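Aminopeptidase N (PDB 5DLL) is a zinc-dependent M1-family aminopeptidase that releases N-terminal residues from peptides and probably takes part in the breakdown of intracellular peptides. Local coordinates at residues G415-L418 / Y419-H423. Sequence-based numbering, arbitrary orientation.
Sequences GMKL and YFERH
Bends at chi2 (-62°) and chi3 (-62°) curl the M416 chain back toward the ring of F420, so that CE of M416 packs 3.7 Å from CE2 of F420, the thioether and the ring heading off the helix in the same direction, flank to flank. Both belong to the last turns of the long helix 390-423 in the M1 peptidase domain, a regular alpha-helix in which the N-H groups of Y419, F420, E421 and R422 bond to the carbonyls of G415, M416, K417 and L418; F420 N to M416 O measures 3.1 Å. The inward flank is aromatic: F420 meets W315 edge-to-face and Y419 meets F433 of helix 430-439 likewise, with the Y419 side chain about 10 Å from that of the zinc ligand H313. On the outer flank K417 and E421 are exposed. K417 NZ stays 5.0 Å from E421 OE2, too far for a salt bridge, though the opposite charges may still attract weakly; the two side chains cross at a slant, bringing CG of K417 3.5 Å from OE2 of E421. R422 extends to a salt bridge with D439, and L418 CD2 sits over one face of the R422 guanidinium, 3.9 Å from R422 CZ.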
loop_
_atom_site.group_PDB
_atom_site.type_symbol
_atom_site.label_atom_id
_atom_site.label_comp_id
_atom_site.label_asym_id
_atom_site.label_seq_id
_atom_site.Cartn_x
_atom_site.Cartn_y
_atom_site.Cartn_z
ATOM N N GLY A 415 -10.332 22.314 6.635
ATOM C CA GLY A 415 -9.306 22.451 5.608
ATOM C C GLY A 415 -9.614 21.690 4.331
ATOM O O GLY A 415 -9.284 22.159 3.242
ATOM N N MET A 416 -10.227 20.510 4.462
ATOM C CA MET A 416 -10.700 19.744 3.299
ATOM C C MET A 416 -11.822 20.503 2.603
ATOM O O MET A 416 -11.810 20.664 1.384
ATOM C CB MET A 416 -11.228 18.368 3.712
ATOM C CG MET A 416 -10.196 17.440 4.328
ATOM S SD MET A 416 -8.848 17.035 3.207
ATOM C CE MET A 416 -9.737 16.198 1.894
ATOM N N LYS A 417 -12.790 20.956 3.397
ATOM C CA LYS A 417 -13.908 21.765 2.913
ATOM C C LYS A 417 -13.417 22.924 2.027
ATOM O O LYS A 417 -13.939 23.132 0.928
ATOM C CB LYS A 417 -14.708 22.295 4.114
ATOM C CG LYS A 417 -15.953 23.105 3.776
ATOM C CD LYS A 417 -17.195 22.236 3.660
ATOM C CE LYS A 417 -18.432 23.084 3.399
ATOM N NZ LYS A 417 -19.688 22.293 3.516
ATOM N N LEU A 418 -12.408 23.655 2.505
ATOM C CA LEU A 418 -11.844 24.792 1.765
ATOM C C LEU A 418 -11.013 24.347 0.561
ATOM O O LEU A 418 -11.027 24.998 -0.482
ATOM C CB LEU A 418 -10.977 25.661 2.684
ATOM C CG LEU A 418 -10.490 26.990 2.085
ATOM C CD1 LEU A 418 -11.665 27.916 1.800
ATOM C CD2 LEU A 418 -9.475 27.667 2.996
ATOM N N TYR A 419 -10.278 23.252 0.722
ATOM C CA TYR A 419 -9.468 22.684 -0.355
ATOM C C TYR A 419 -10.296 22.438 -1.618
ATOM O O TYR A 419 -9.867 22.794 -2.710
ATOM C CB TYR A 419 -8.801 21.384 0.119
ATOM C CG TYR A 419 -7.993 20.647 -0.930
ATOM C CD1 TYR A 419 -6.758 21.132 -1.359
ATOM C CD2 TYR A 419 -8.451 19.445 -1.475
ATOM C CE1 TYR A 419 -6.009 20.452 -2.312
ATOM C CE2 TYR A 419 -7.710 18.756 -2.424
ATOM C CZ TYR A 419 -6.491 19.263 -2.842
ATOM O OH TYR A 419 -5.755 18.583 -3.787
ATOM N N PHE A 420 -11.481 21.849 -1.458
ATOM C CA PHE A 420 -12.378 21.594 -2.586
ATOM C C PHE A 420 -13.070 22.866 -3.062
ATOM O O PHE A 420 -13.333 23.013 -4.250
ATOM C CB PHE A 420 -13.423 20.533 -2.225
ATOM C CG PHE A 420 -12.831 19.182 -1.938
ATOM C CD1 PHE A 420 -12.203 18.464 -2.942
ATOM C CD2 PHE A 420 -12.898 18.627 -0.667
ATOM C CE1 PHE A 420 -11.648 17.221 -2.686
ATOM C CE2 PHE A 420 -12.350 17.383 -0.404
ATOM C CZ PHE A 420 -11.720 16.681 -1.416
ATOM N N GLU A 421 -13.370 23.780 -2.142
ATOM C CA GLU A 421 -13.964 25.073 -2.509
ATOM C C GLU A 421 -13.056 25.848 -3.476
ATOM O O GLU A 421 -13.516 26.367 -4.491
ATOM C CB GLU A 421 -14.280 25.914 -1.258
ATOM C CG GLU A 421 -15.566 25.504 -0.538
ATOM C CD GLU A 421 -15.694 26.047 0.890
ATOM O OE1 GLU A 421 -14.788 26.761 1.376
ATOM O OE2 GLU A 421 -16.719 25.752 1.540
ATOM N N ARG A 422 -11.767 25.910 -3.166
ATOM C CA ARG A 422 -10.803 26.577 -4.039
ATOM C C ARG A 422 -10.561 25.814 -5.336
ATOM O O ARG A 422 -10.538 26.406 -6.420
ATOM C CB ARG A 422 -9.457 26.743 -3.325
ATOM C CG ARG A 422 -9.450 27.790 -2.231
ATOM C CD ARG A 422 -8.098 27.855 -1.542
ATOM N NE ARG A 422 -8.042 28.950 -0.577
ATOM C CZ ARG A 422 -7.064 29.145 0.304
ATOM N NH1 ARG A 422 -6.023 28.319 0.370
ATOM N NH2 ARG A 422 -7.129 30.177 1.132
ATOM N N HIS A 423 -10.386 24.499 -5.218
ATOM C CA HIS A 423 -9.722 23.718 -6.254
ATOM C C HIS A 423 -10.540 22.598 -6.904
ATOM O O HIS A 423 -9.964 21.707 -7.528
ATOM C CB HIS A 423 -8.425 23.136 -5.680
ATOM C CG HIS A 423 -7.528 24.157 -5.054
ATOM N ND1 HIS A 423 -7.205 25.345 -5.676
ATOM C CD2 HIS A 423 -6.866 24.160 -3.872
ATOM C CE1 HIS A 423 -6.392 26.039 -4.900
ATOM N NE2 HIS A 423 -6.168 25.341 -3.801
#